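Local coordinates for enoyl-CoA hydratase/isomerase (Mycobacterium abscessus, PDB 3QXZ), which probably acts on enoyl-CoA thioesters as a hydratase or isomerase of the crotonase family, in fatty acid metabolism, at residues 19-24 against 56-61; 7-12 against 37-42; 102-107 against 187-192. All coordinates share one frame; numbering follows the deposited sequence.

Contact 1 of 3, residues 19-24 against 56-61; sequences VLTLHG and VLTGAP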
# COMPACT_ATOMS: atom_id res chain seq x y z
N VAL A 19 -16.61 -11.56 -21.58
CA VAL A 19 -16.56 -10.11 -21.63
C VAL A 19 -17.94 -9.57 -21.28
O VAL A 19 -18.94 -9.90 -21.94
CB VAL A 19 -16.10 -9.57 -23.02
CG1 VAL A 19 -16.04 -8.05 -23.01
CG2 VAL A 19 -14.74 -10.15 -23.39
N LEU A 20 -17.99 -8.76 -20.22
CA LEU A 20 -19.16 -8.00 -19.82
C LEU A 20 -19.01 -6.56 -20.24
O LEU A 20 -17.99 -5.92 -19.90
CB LEU A 20 -19.36 -8.08 -18.31
CG LEU A 20 -19.67 -9.46 -17.73
CD1 LEU A 20 -19.65 -9.39 -16.23
CD2 LEU A 20 -21.05 -9.94 -18.22
N THR A 21 -20.01 -6.03 -20.95
CA THR A 21 -19.96 -4.66 -21.43
C THR A 21 -21.11 -3.84 -20.85
O THR A 21 -22.28 -4.23 -20.97
CB THR A 21 -20.01 -4.60 -22.97
OG1 THR A 21 -18.96 -5.40 -23.51
CG2 THR A 21 -19.84 -3.16 -23.45
N LEU A 22 -20.76 -2.72 -20.23
CA LEU A 22 -21.74 -1.76 -19.71
C LEU A 22 -22.15 -0.90 -20.90
O LEU A 22 -21.33 -0.17 -21.45
CB LEU A 22 -21.12 -0.90 -18.60
CG LEU A 22 -20.45 -1.66 -17.45
CD1 LEU A 22 -19.74 -0.67 -16.53
CD2 LEU A 22 -21.43 -2.51 -16.68
N HIS A 23 -23.41 -1.02 -21.30
CA HIS A 23 -23.86 -0.45 -22.58
C HIS A 23 -25.02 0.53 -22.41
O HIS A 23 -26.18 0.13 -22.32
CB HIS A 23 -24.25 -1.58 -23.54
CG HIS A 23 -24.72 -1.11 -24.88
ND1 HIS A 23 -23.86 -0.95 -25.95
CD2 HIS A 23 -25.95 -0.77 -25.33
CE1 HIS A 23 -24.55 -0.52 -27.00
NE2 HIS A 23 -25.82 -0.41 -26.65
N GLY A 24 -24.69 1.82 -22.34
CA GLY A 24 -25.67 2.90 -22.25
C GLY A 24 -25.20 4.12 -23.02
O GLY A 24 -24.82 5.12 -22.41
N VAL A 56 -13.66 -10.19 -18.16
CA VAL A 56 -13.23 -8.82 -18.50
C VAL A 56 -14.45 -7.92 -18.46
O VAL A 56 -15.45 -8.22 -19.11
CB VAL A 56 -12.55 -8.77 -19.89
CG1 VAL A 56 -12.18 -7.33 -20.29
CG2 VAL A 56 -11.30 -9.66 -19.89
N LEU A 57 -14.37 -6.85 -17.67
CA LEU A 57 -15.42 -5.83 -17.59
C LEU A 57 -15.01 -4.58 -18.36
O LEU A 57 -13.90 -4.05 -18.16
CB LEU A 57 -15.69 -5.48 -16.12
CG LEU A 57 -16.79 -4.45 -15.86
CD1 LEU A 57 -18.17 -4.92 -16.34
CD2 LEU A 57 -16.81 -4.14 -14.36
N THR A 58 -15.89 -4.10 -19.24
CA THR A 58 -15.57 -2.95 -20.09
C THR A 58 -16.83 -2.14 -20.38
O THR A 58 -17.92 -2.57 -20.01
CB THR A 58 -14.83 -3.42 -21.37
OG1 THR A 58 -14.08 -2.34 -21.91
CG2 THR A 58 -15.79 -4.01 -22.41
N GLY A 59 -16.67 -0.96 -20.98
CA GLY A 59 -17.82 -0.12 -21.36
C GLY A 59 -17.94 0.12 -22.85
O GLY A 59 -16.95 0.09 -23.58
N ALA A 60 -19.16 0.38 -23.30
CA ALA A 60 -19.37 0.78 -24.69
C ALA A 60 -18.66 2.12 -24.91
O ALA A 60 -18.91 3.07 -24.19
CB ALA A 60 -20.86 0.92 -24.98
N PRO A 61 -17.77 2.20 -25.93
CA PRO A 61 -17.05 3.46 -26.15
C PRO A 61 -18.00 4.65 -26.33
O PRO A 61 -19.09 4.47 -26.88
CB PRO A 61 -16.24 3.18 -27.42
CG PRO A 61 -15.98 1.73 -27.37
CD PRO A 61 -17.25 1.12 -26.79

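Contact 2 of 3, residues 7-12 against 37-42; sequences TELHEE and RQLGAA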
# COMPACT_ATOMS: atom_id res chain seq x y z
N THR A 7 -29.11 1.49 -18.92
CA THR A 7 -27.82 0.98 -19.32
C THR A 7 -27.92 -0.52 -19.23
O THR A 7 -28.26 -1.07 -18.18
CB THR A 7 -26.70 1.49 -18.40
OG1 THR A 7 -26.64 2.92 -18.49
CG2 THR A 7 -25.33 0.91 -18.81
N GLU A 8 -27.64 -1.18 -20.34
CA GLU A 8 -27.76 -2.63 -20.41
C GLU A 8 -26.43 -3.29 -20.09
O GLU A 8 -25.39 -2.65 -20.18
CB GLU A 8 -28.19 -3.06 -21.81
CG GLU A 8 -29.53 -2.51 -22.26
CD GLU A 8 -29.86 -2.90 -23.68
OE1 GLU A 8 -28.93 -3.27 -24.45
OE2 GLU A 8 -31.05 -2.84 -24.04
N LEU A 9 -26.48 -4.56 -19.71
CA LEU A 9 -25.28 -5.38 -19.55
C LEU A 9 -25.22 -6.40 -20.67
O LEU A 9 -26.13 -7.24 -20.80
CB LEU A 9 -25.30 -6.09 -18.19
CG LEU A 9 -24.05 -6.87 -17.80
CD1 LEU A 9 -22.86 -5.94 -17.65
CD2 LEU A 9 -24.31 -7.63 -16.51
N HIS A 10 -24.18 -6.32 -21.49
CA HIS A 10 -23.97 -7.31 -22.55
C HIS A 10 -22.93 -8.33 -22.11
O HIS A 10 -22.04 -8.02 -21.31
CB HIS A 10 -23.55 -6.62 -23.86
CG HIS A 10 -24.60 -5.71 -24.43
ND1 HIS A 10 -24.36 -4.90 -25.52
CD2 HIS A 10 -25.88 -5.48 -24.07
CE1 HIS A 10 -25.45 -4.22 -25.81
NE2 HIS A 10 -26.39 -4.55 -24.94
N GLU A 11 -23.04 -9.54 -22.63
CA GLU A 11 -22.16 -10.64 -22.27
C GLU A 11 -21.80 -11.49 -23.48
O GLU A 11 -22.67 -11.84 -24.30
CB GLU A 11 -22.81 -11.51 -21.19
CG GLU A 11 -21.95 -12.68 -20.74
CD GLU A 11 -22.64 -13.53 -19.71
OE1 GLU A 11 -23.15 -12.98 -18.71
OE2 GLU A 11 -22.70 -14.76 -19.91
N GLU A 12 -20.52 -11.81 -23.60
CA GLU A 12 -20.02 -12.71 -24.65
C GLU A 12 -18.94 -13.59 -24.05
O GLU A 12 -18.02 -13.08 -23.42
CB GLU A 12 -19.45 -11.91 -25.82
CG GLU A 12 -19.01 -12.75 -27.01
CD GLU A 12 -18.31 -11.91 -28.08
OE1 GLU A 12 -18.84 -10.82 -28.41
OE2 GLU A 12 -17.25 -12.33 -28.57
N ARG A 37 -27.77 -4.88 -10.16
CA ARG A 37 -28.38 -6.20 -9.95
C ARG A 37 -27.91 -7.19 -10.99
O ARG A 37 -27.53 -8.32 -10.66
CB ARG A 37 -29.91 -6.11 -10.03
CG ARG A 37 -30.53 -5.36 -8.87
CD ARG A 37 -32.04 -5.38 -9.02
NE ARG A 37 -32.68 -4.53 -8.02
CZ ARG A 37 -33.71 -3.73 -8.27
NH1 ARG A 37 -34.20 -3.64 -9.49
NH2 ARG A 37 -34.23 -2.99 -7.30
N GLN A 38 -27.93 -6.77 -12.26
CA GLN A 38 -27.50 -7.64 -13.37
C GLN A 38 -26.00 -7.97 -13.31
O GLN A 38 -25.62 -9.10 -13.61
CB GLN A 38 -27.88 -7.04 -14.72
CG GLN A 38 -29.41 -7.08 -14.93
CD GLN A 38 -29.85 -6.77 -16.33
OE1 GLN A 38 -29.12 -6.96 -17.30
NE2 GLN A 38 -31.10 -6.32 -16.45
N LEU A 39 -25.18 -7.00 -12.91
CA LEU A 39 -23.74 -7.23 -12.87
C LEU A 39 -23.39 -8.22 -11.77
O LEU A 39 -22.56 -9.12 -11.98
CB LEU A 39 -22.98 -5.90 -12.72
CG LEU A 39 -21.45 -5.99 -12.63
CD1 LEU A 39 -20.86 -6.74 -13.84
CD2 LEU A 39 -20.82 -4.61 -12.49
N GLY A 40 -24.02 -8.09 -10.61
CA GLY A 40 -23.80 -9.03 -9.53
C GLY A 40 -24.22 -10.44 -9.93
O GLY A 40 -23.50 -11.41 -9.69
N ALA A 41 -25.39 -10.55 -10.57
CA ALA A 41 -25.89 -11.85 -11.01
C ALA A 41 -24.96 -12.48 -12.04
O ALA A 41 -24.73 -13.68 -11.99
CB ALA A 41 -27.31 -11.72 -11.59
N ALA A 42 -24.43 -11.67 -12.95
CA ALA A 42 -23.50 -12.16 -13.97
C ALA A 42 -22.19 -12.61 -13.34
O ALA A 42 -21.67 -13.67 -13.69
CB ALA A 42 -23.24 -11.10 -15.04
O HOH W 1 -29.20 -5.64 -19.55

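Contact 3 of 3, residues 102-107 against 187-192; sequences IAAVNG and GKVLGA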
# COMPACT_ATOMS: atom_id res chain seq x y z
N ILE A 102 -10.60 -8.65 -14.81
CA ILE A 102 -9.84 -7.53 -15.33
C ILE A 102 -10.80 -6.44 -15.80
O ILE A 102 -11.72 -6.73 -16.58
CB ILE A 102 -8.98 -7.97 -16.54
CG1 ILE A 102 -8.01 -9.10 -16.15
CG2 ILE A 102 -8.22 -6.76 -17.14
CD1 ILE A 102 -7.32 -9.78 -17.37
N ALA A 103 -10.62 -5.22 -15.32
CA ALA A 103 -11.40 -4.07 -15.78
C ALA A 103 -10.64 -3.36 -16.88
O ALA A 103 -9.54 -2.80 -16.66
CB ALA A 103 -11.73 -3.14 -14.62
N ALA A 104 -11.21 -3.45 -18.08
CA ALA A 104 -10.69 -2.74 -19.25
C ALA A 104 -11.41 -1.39 -19.28
O ALA A 104 -12.50 -1.24 -19.85
CB ALA A 104 -10.96 -3.56 -20.53
N VAL A 105 -10.81 -0.43 -18.56
CA VAL A 105 -11.41 0.88 -18.35
C VAL A 105 -11.07 1.75 -19.56
O VAL A 105 -10.07 2.46 -19.60
CB VAL A 105 -10.97 1.50 -17.00
CG1 VAL A 105 -11.70 2.79 -16.75
CG2 VAL A 105 -11.26 0.52 -15.84
N ASN A 106 -11.92 1.61 -20.57
CA ASN A 106 -11.67 2.16 -21.91
C ASN A 106 -11.93 3.65 -22.05
O ASN A 106 -11.73 4.21 -23.12
CB ASN A 106 -12.53 1.40 -22.93
CG ASN A 106 -13.98 1.45 -22.57
OD1 ASN A 106 -14.39 0.84 -21.58
ND2 ASN A 106 -14.79 2.22 -23.34
N GLY A 107 -12.43 4.28 -20.99
CA GLY A 107 -12.73 5.70 -21.00
C GLY A 107 -13.27 6.12 -19.65
O GLY A 107 -13.05 5.42 -18.65
N GLY A 187 -8.27 3.21 -27.47
CA GLY A 187 -8.54 2.16 -28.46
C GLY A 187 -7.72 0.88 -28.33
O GLY A 187 -8.00 -0.11 -29.02
N LYS A 188 -6.73 0.91 -27.45
CA LYS A 188 -5.83 -0.21 -27.21
C LYS A 188 -6.17 -0.94 -25.89
O LYS A 188 -5.70 -2.05 -25.65
CB LYS A 188 -4.37 0.27 -27.16
CG LYS A 188 -3.84 0.89 -28.48
CD LYS A 188 -3.76 -0.16 -29.59
CE LYS A 188 -3.30 0.44 -30.92
NZ LYS A 188 -3.35 -0.60 -32.00
N VAL A 189 -7.00 -0.34 -25.06
CA VAL A 189 -7.25 -0.87 -23.70
C VAL A 189 -7.91 -2.25 -23.69
O VAL A 189 -7.40 -3.18 -23.02
CB VAL A 189 -8.10 0.13 -22.88
CG1 VAL A 189 -8.57 -0.50 -21.57
CG2 VAL A 189 -7.29 1.41 -22.57
N LEU A 190 -9.02 -2.41 -24.41
CA LEU A 190 -9.72 -3.69 -24.40
C LEU A 190 -8.86 -4.81 -24.97
O LEU A 190 -8.81 -5.90 -24.42
CB LEU A 190 -11.07 -3.58 -25.13
CG LEU A 190 -11.92 -4.87 -25.16
CD1 LEU A 190 -12.18 -5.48 -23.76
CD2 LEU A 190 -13.24 -4.59 -25.91
N GLY A 191 -8.17 -4.55 -26.09
CA GLY A 191 -7.29 -5.54 -26.68
C GLY A 191 -6.19 -6.00 -25.73
O GLY A 191 -5.86 -7.18 -25.68
N ALA A 192 -5.62 -5.06 -24.97
CA ALA A 192 -4.60 -5.44 -23.99
C ALA A 192 -5.19 -6.31 -22.88
O ALA A 192 -4.59 -7.29 -22.46
CB ALA A 192 -3.92 -4.20 -23.39

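Contact 1 of 3, residues 19-24 against 56-61
L20 and L22 of strand 17-23 close around L57 of strand 54-59, the two parallel strands of a beta-alpha-beta unit whose connecting helix 33-48 covers the leucine face. The strand segments run at 23° to each other, and L57 supplies the bump: with its CG anti to the backbone N (chi1 -178°), CD1 swings back across the strand gap. There it rests 3.9 Å from L20 CB and 4.1 Å from L22 CD2, filling the hollow between the two neighbours. L39 and A42 of the helix pack on L20 on this leucine face, and Y43 on L57. G59 has no side chain opposite L22, whose own bulk leans toward C65 and N29.

The other face carries V19, T21, V56 and T58. T21 and T58 run alongside each other in the same direction, so that T58 CG2 sits 3.6 Å from T21 OG1; T58 OG1 is turned from this neighbour and bonds A104 O in the next strand. V19 CG1 meets the same methyl at 4.1 Å, next to the threonine oxygen, while L190 and A193 of helix 186-203 cover V56. Between the faces, four backbone hydrogen bonds alternate from L20 N to A60 N. Past the strand end, A60 turns its methyl toward the first strand, where CB meets H23 ND1 at 3.7 Å, obliquely to the imidazole ring.

Contact 2 of 3, residues 7-12 against 37-42
L9 carries the apolar part of this contact, reaching from strand 8-14 to the flank of helix 33-48. Its CG stands anti to the backbone N (chi1 -174°), and the CD2 branch goes deepest: it lies against the helix backbone, 3.5 Å from Q38 O and 3.7 Å from L39 CA. One turn on, A42 CB closes over the same methyl at 3.9 Å. The other branch, CD1, faces L39 CD1 more distantly, at 4.4 Å. Q38 O is not left without a donor by this greasy neighbour, since A42 N bonds it within the helix.

The strand is the outermost of the mixed sheet within this chain and is antiparallel to strand 17-23, so helix 33-48 of the crotonase-type core packs over the sheet margin as well as over its own beta-alpha-beta unit.

Polar links across the contact run through a single water. It accepts from L9 N at 2.9 Å and donates to Q38 OE1 at 2.6 Å, tying the strand backbone to the extended glutamine chain, whose NE2 is held by E34 from the preceding helical turn.

Charge enters at the other end. The extended side chain of E11 brings OE1 to 4.1 Å from A42 CB, and that oxygen forms a salt bridge with R45 NH2.

Contact 3 of 3, residues 102-107 against 187-192
V189 presses a methyl into the backbone of strand 101-105 just where the strand ends, and this is the tight part of the contact. Its CG1, anti to the backbone N (chi1 170°), lies 3.8 Å from both A104 C and V105 N, over the peptide link joining those residues. From the strand, A104 CB projects toward the helix and meets the same CG1 at 4.0 Å. L190 comes to A104 from another side: its CD1 touches A104 CB at 4.0 Å, so the small alanine side chain is held between a valine and a leucine branch. The short side chain lets the helix backbone come near, with the CA atoms of A104 and L190 5.3 Å apart.

Packing thins beyond this cluster. V105 CB points away from the helix, and its side chain touches F64 and L125; the residue forms the centre of an inverse gamma turn. N106 N is 4.1 Å from V189 CG1, while the N106 amide faces the other way to meet G59 N and A63 O. G187 and K188 are exposed to solvent, and L190, partly exposed, also touches T58.

The axes of strand 102-105 and helix 187-192 run nearly antiparallel, at 164°. Such a helix laid along a largely parallel sheet, opposite to its strands, is characteristic of the alpha/beta core of the crotonase fold.

How the contacts relate
All three contacts reach the same six-stranded mixed sheet, in which strands 8-14, 17-23, 54-59 and 101-105 are successive neighbours. Contact 1 joins strands 17-23 and 54-59; the centres of contacts 2 and 3 lie about 9 and about 10 Å from that of contact 1, and about 18 Å from each other, and contacts 2 and 3 do not touch. Helix 33-48 covers the sheet in contact 2 and helix 186-203 in contact 3, each also packing on a different face of contact 1. Along the chain the segments of contacts 1 and 2 alternate, whereas contact 3 opens after both have closed. Early and late parts of the sequence thus build one layered alpha/beta core.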